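PDB 3WCY: interferon alpha/beta receptor 1, which pairs with IFNAR2 to form the heterodimeric receptor for type I interferons, whose binding activates JAK-STAT signalling. Local coordinates for residues V11-D15 with T99-S103; D66-Y70 with N128-E133. All coordinates share one frame; numbering follows the deposited sequence.

Interaction 1 (V11-D15 with T99-S103)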
loop_
_atom_site.group_PDB
_atom_site.type_symbol
_atom_site.label_atom_id
_atom_site.label_comp_id
_atom_site.label_asym_id
_atom_site.label_seq_id
_atom_site.Cartn_x
_atom_site.Cartn_y
_atom_site.Cartn_z
ATOM N N VAL A 11 -34.271 1.924 8.332
ATOM C CA VAL A 11 -33.776 2.153 6.973
ATOM C C VAL A 11 -32.532 1.292 6.679
ATOM O O VAL A 11 -31.529 1.382 7.398
ATOM C CB VAL A 11 -33.577 3.672 6.652
ATOM C CG1 VAL A 11 -32.624 4.357 7.639
ATOM C CG2 VAL A 11 -33.128 3.897 5.207
ATOM N N TYR A 12 -32.619 0.448 5.631
ATOM C CA TYR A 12 -31.506 -0.401 5.220
ATOM C C TYR A 12 -30.710 0.280 4.119
ATOM O O TYR A 12 -31.283 0.768 3.141
ATOM C CB TYR A 12 -31.969 -1.806 4.790
ATOM C CG TYR A 12 -30.828 -2.770 4.530
ATOM C CD1 TYR A 12 -30.208 -3.447 5.577
ATOM C CD2 TYR A 12 -30.370 -3.010 3.237
ATOM C CE1 TYR A 12 -29.162 -4.338 5.345
ATOM C CE2 TYR A 12 -29.317 -3.889 2.994
ATOM C CZ TYR A 12 -28.713 -4.551 4.051
ATOM O OH TYR A 12 -27.675 -5.419 3.814
ATOM N N ILE A 13 -29.384 0.338 4.303
ATOM C CA ILE A 13 -28.473 0.957 3.346
ATOM C C ILE A 13 -27.423 -0.050 2.896
ATOM O O ILE A 13 -26.647 -0.566 3.708
ATOM C CB ILE A 13 -27.828 2.294 3.835
ATOM C CG1 ILE A 13 -28.807 3.162 4.661
ATOM C CG2 ILE A 13 -27.246 3.080 2.645
ATOM C CD1 ILE A 13 -28.155 4.175 5.554
ATOM N N ILE A 14 -27.423 -0.333 1.595
ATOM C CA ILE A 14 -26.463 -1.212 0.942
ATOM C C ILE A 14 -25.779 -0.337 -0.112
ATOM O O ILE A 14 -26.351 -0.086 -1.180
ATOM C CB ILE A 14 -27.098 -2.553 0.432
ATOM C CG1 ILE A 14 -26.070 -3.489 -0.232
ATOM C CG2 ILE A 14 -28.344 -2.355 -0.431
ATOM C CD1 ILE A 14 -25.449 -4.501 0.695
ATOM N N ASP A 15 -24.599 0.223 0.258
ATOM C CA ASP A 15 -23.807 1.156 -0.549
ATOM C C ASP A 15 -24.650 2.430 -0.717
ATOM O O ASP A 15 -25.006 3.038 0.289
ATOM C CB ASP A 15 -23.370 0.534 -1.897
ATOM C CG ASP A 15 -22.426 -0.641 -1.778
ATOM O OD1 ASP A 15 -22.616 -1.470 -0.862
ATOM O OD2 ASP A 15 -21.514 -0.747 -2.616
ATOM N N THR A 99 -24.137 3.051 9.272
ATOM C CA THR A 99 -25.201 2.069 9.034
ATOM C C THR A 99 -25.146 1.393 7.657
ATOM O O THR A 99 -25.849 0.396 7.444
ATOM C CB THR A 99 -26.591 2.673 9.323
ATOM O OG1 THR A 99 -26.730 3.916 8.630
ATOM C CG2 THR A 99 -26.857 2.857 10.815
ATOM N N ALA A 100 -24.326 1.926 6.729
ATOM C CA ALA A 100 -24.199 1.398 5.363
ATOM C C ALA A 100 -23.424 0.084 5.274
ATOM O O ALA A 100 -22.342 -0.046 5.853
ATOM C CB ALA A 100 -23.578 2.438 4.446
ATOM N N HIS A 101 -23.992 -0.885 4.541
ATOM C CA HIS A 101 -23.417 -2.209 4.305
ATOM C C HIS A 101 -22.627 -2.212 3.005
ATOM O O HIS A 101 -22.848 -1.359 2.139
ATOM C CB HIS A 101 -24.532 -3.266 4.218
ATOM C CG HIS A 101 -25.201 -3.561 5.520
ATOM N ND1 HIS A 101 -24.834 -4.651 6.290
ATOM C CD2 HIS A 101 -26.200 -2.900 6.146
ATOM C CE1 HIS A 101 -25.619 -4.621 7.351
ATOM N NE2 HIS A 101 -26.457 -3.585 7.310
ATOM N N MET A 102 -21.736 -3.199 2.854
ATOM C CA MET A 102 -20.907 -3.370 1.664
ATOM C C MET A 102 -21.460 -4.465 0.757
ATOM O O MET A 102 -21.534 -5.628 1.171
ATOM C CB MET A 102 -19.480 -3.727 2.070
ATOM C CG MET A 102 -18.618 -2.543 2.329
ATOM S SD MET A 102 -17.127 -3.044 3.199
ATOM C CE MET A 102 -16.298 -3.933 1.930
ATOM N N SER A 103 -21.822 -4.101 -0.492
ATOM C CA SER A 103 -22.317 -5.056 -1.489
ATOM C C SER A 103 -21.113 -5.866 -1.990
ATOM O O SER A 103 -20.001 -5.353 -1.903
ATOM C CB SER A 103 -22.998 -4.329 -2.646
ATOM O OG SER A 103 -22.061 -3.584 -3.404
#
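Ile14 pairs in parallel with His101, and the pairing rests on two backbone hydrogen bonds: His101 N to Ile13 O at 2.8 Å and Asp15 N to His101 O at 3.0 Å, the first nearly straight (166°). His101 thus gives its N-H to one residue of the first strand and its carbonyl to another two places on. Beyond this bridge Asp15 takes a backbone turn with positive phi, and its carboxylate continues the pairing in place of the main chain. Asp15 OD1 accepts from Ser103 N at 2.8 Å through its syn lone pair, while Ser103 OG donates to Asp15 OD2 at 3.0 Å from above the carboxylate plane; the two bonds fix the rotation of this buried acid. The rings of Tyr12 and His101 lie nearly parallel, planes at 25° and centroids 4.7 Å apart, but are slid so far that they barely overlap. CG of Tyr12 lies opposite the backbone N (chi1 -172°), which carries the phenol across so that its hydroxyl sits over the rim of one imidazole face; the carbonyl oxygen of Ile13 lies at the edge of the same ring. Next to this pair, Ile14 CD1 packs on His101 CB at 3.8 Å. On the other face of the sheet Ile13 CG2 meets the methyl of Ala100 (CG2 to CB 4.1 Å), and Ile13 CD1 touches Thr99 OG1. The 12-14 strand also pairs antiparallel with 17-19, and so is the middle member of a small mixed sheet. The arrangement belongs to the junction of the first two fibronectin type III repeats of the extracellular region, where strand 12-14 pairs with the chain close to the passage from the first repeat into the second.

Interaction 2 (D66-Y70 with N128-E133)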
loop_
_atom_site.group_PDB
_atom_site.type_symbol
_atom_site.label_atom_id
_atom_site.label_comp_id
_atom_site.label_asym_id
_atom_site.label_seq_id
_atom_site.Cartn_x
_atom_site.Cartn_y
_atom_site.Cartn_z
ATOM N N ASP A 66 -25.746 14.200 -5.378
ATOM C CA ASP A 66 -25.988 13.569 -4.069
ATOM C C ASP A 66 -25.345 14.304 -2.879
ATOM O O ASP A 66 -24.323 14.974 -3.042
ATOM C CB ASP A 66 -25.579 12.085 -4.083
ATOM C CG ASP A 66 -24.110 11.860 -4.352
ATOM O OD1 ASP A 66 -23.754 11.604 -5.524
ATOM O OD2 ASP A 66 -23.314 11.944 -3.392
ATOM N N THR A 67 -25.936 14.142 -1.678
ATOM C CA THR A 67 -25.484 14.774 -0.427
ATOM C C THR A 67 -24.277 14.081 0.234
ATOM O O THR A 67 -23.924 12.958 -0.138
ATOM C CB THR A 67 -26.666 14.971 0.544
ATOM O OG1 THR A 67 -27.482 13.794 0.544
ATOM C CG2 THR A 67 -27.508 16.202 0.202
ATOM N N ASN A 68 -23.646 14.774 1.214
ATOM C CA ASN A 68 -22.475 14.319 1.972
ATOM C C ASN A 68 -22.832 13.129 2.856
ATOM O O ASN A 68 -23.733 13.223 3.688
ATOM C CB ASN A 68 -21.880 15.483 2.786
ATOM C CG ASN A 68 -20.503 15.276 3.386
ATOM O OD1 ASN A 68 -20.159 14.219 3.935
ATOM N ND2 ASN A 68 -19.720 16.345 3.412
ATOM N N VAL A 69 -22.124 12.011 2.655
ATOM C CA VAL A 69 -22.308 10.743 3.372
ATOM C C VAL A 69 -21.718 10.735 4.801
ATOM O O VAL A 69 -21.885 9.743 5.513
ATOM C CB VAL A 69 -21.810 9.523 2.535
ATOM C CG1 VAL A 69 -22.600 9.363 1.234
ATOM C CG2 VAL A 69 -20.309 9.600 2.258
ATOM N N TYR A 70 -21.010 11.816 5.207
ATOM C CA TYR A 70 -20.353 11.915 6.519
ATOM C C TYR A 70 -20.966 12.937 7.482
ATOM O O TYR A 70 -20.503 13.049 8.623
ATOM C CB TYR A 70 -18.859 12.205 6.356
ATOM C CG TYR A 70 -18.094 11.188 5.546
ATOM C CD1 TYR A 70 -17.735 11.448 4.227
ATOM C CD2 TYR A 70 -17.668 9.991 6.115
ATOM C CE1 TYR A 70 -16.985 10.538 3.489
ATOM C CE2 TYR A 70 -16.932 9.065 5.380
ATOM C CZ TYR A 70 -16.593 9.344 4.068
ATOM O OH TYR A 70 -15.862 8.447 3.340
ATOM N N ASN A 128 -20.815 7.229 -4.091
ATOM C CA ASN A 128 -20.277 8.163 -3.102
ATOM C C ASN A 128 -19.927 7.569 -1.743
ATOM O O ASN A 128 -18.985 8.048 -1.102
ATOM C CB ASN A 128 -21.133 9.422 -2.972
ATOM C CG ASN A 128 -20.390 10.665 -3.418
ATOM O OD1 ASN A 128 -19.373 11.067 -2.834
ATOM N ND2 ASN A 128 -20.858 11.285 -4.488
ATOM N N MET A 129 -20.669 6.537 -1.304
ATOM C CA MET A 129 -20.458 5.858 -0.024
ATOM C C MET A 129 -19.028 5.328 0.137
ATOM O O MET A 129 -18.451 5.456 1.218
ATOM C CB MET A 129 -21.477 4.719 0.158
ATOM C CG MET A 129 -21.581 4.199 1.586
ATOM S SD MET A 129 -22.114 5.435 2.797
ATOM C CE MET A 129 -23.828 5.630 2.358
ATOM N N TRP A 130 -18.454 4.763 -0.936
ATOM C CA TRP A 130 -17.108 4.190 -0.893
ATOM C C TRP A 130 -16.065 4.940 -1.736
ATOM O O TRP A 130 -14.884 4.579 -1.718
ATOM C CB TRP A 130 -17.163 2.687 -1.202
ATOM C CG TRP A 130 -18.254 1.984 -0.449
ATOM C CD1 TRP A 130 -19.434 1.530 -0.957
ATOM C CD2 TRP A 130 -18.329 1.791 0.973
ATOM N NE1 TRP A 130 -20.210 1.000 0.048
ATOM C CE2 TRP A 130 -19.562 1.160 1.245
ATOM C CE3 TRP A 130 -17.460 2.070 2.044
ATOM C CZ2 TRP A 130 -19.952 0.805 2.539
ATOM C CZ3 TRP A 130 -17.845 1.709 3.326
ATOM C CH2 TRP A 130 -19.074 1.078 3.562
ATOM N N ALA A 131 -16.497 6.034 -2.403
ATOM C CA ALA A 131 -15.692 6.922 -3.244
ATOM C C ALA A 131 -14.406 7.420 -2.573
ATOM O O ALA A 131 -13.482 7.838 -3.277
ATOM C CB ALA A 131 -16.534 8.103 -3.691
ATOM N N LEU A 132 -14.348 7.385 -1.222
ATOM C CA LEU A 132 -13.185 7.788 -0.435
ATOM C C LEU A 132 -12.640 6.648 0.425
ATOM O O LEU A 132 -11.672 6.852 1.158
ATOM C CB LEU A 132 -13.502 9.007 0.435
ATOM C CG LEU A 132 -13.969 10.273 -0.274
ATOM C CD1 LEU A 132 -14.325 11.354 0.746
ATOM C CD2 LEU A 132 -12.929 10.773 -1.289
ATOM N N GLU A 133 -13.250 5.447 0.329
ATOM C CA GLU A 133 -12.818 4.261 1.075
ATOM C C GLU A 133 -12.072 3.240 0.220
ATOM O O GLU A 133 -11.374 2.388 0.773
ATOM C CB GLU A 133 -13.979 3.622 1.839
ATOM C CG GLU A 133 -14.192 4.219 3.218
ATOM C CD GLU A 133 -14.676 5.654 3.246
ATOM O OE1 GLU A 133 -14.248 6.399 4.157
ATOM O OE2 GLU A 133 -15.473 6.040 2.360
#
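Tyr70 and Glu133 reach each other from opposite directions, and the phenol hydroxyl donates to the syn lone pair of Glu133 OE1 at 2.7 Å, with ring and carboxylate planes 54° apart. A second polar link is weak: Asn128 ND2 to Asp66 OD1 at 3.1 Å, the amide turned 68° from the carboxylate. Within 66-70, Asn68 OD1 accepts from Tyr70 N at 2.8 Å, an Asx turn that helps set where the tyrosine leaves the backbone. Apolar contacts lie between the polar ends. Val69 CG1 touches the methyl of Met129 (CE, 4.1 Å), whose chain is bent at chi2 and chi3, and Leu132 CD1 reaches the Tyr70 ring at CE1, 3.9 Å away. A leucine in place of Tyr70 would probably leave the Glu133 carboxylate without its phenol donor and Leu132 without much of its aromatic partner. Another protein chain of the assembly packs on Asp66, Asn68, Tyr70 and Leu132. The contact joins the loop between strand 17-19 and helix 96-99 to the loop between strands 116-121 and 138-145, and helix 96-99 closes one side: Phe97 meets the Tyr70 ring edge-to-face and also touches Glu133, while Pro96 packs on Met129.

Overall arrangement
The segments of interaction 1 and interaction 2 alternate along the chain, and both contacts lie at the junction of the first two fibronectin type III repeats, centres about 12 Å apart. They meet directly through Trp130, whose NE1 lies 3.3 Å from Asp15 CG and whose CZ2 lies 3.6 Å from Met102 CG; one indole therefore packs on both segments of interaction 1. Met129 adds to this seam, its CE 3.5 Å from Asp15 O. Asp16, next to interaction 1, accepts from the backbone N of both Asn128 and Met129. Their surroundings differ: another protein chain of the assembly lies against interaction 2, whereas none touches the segments of interaction 1.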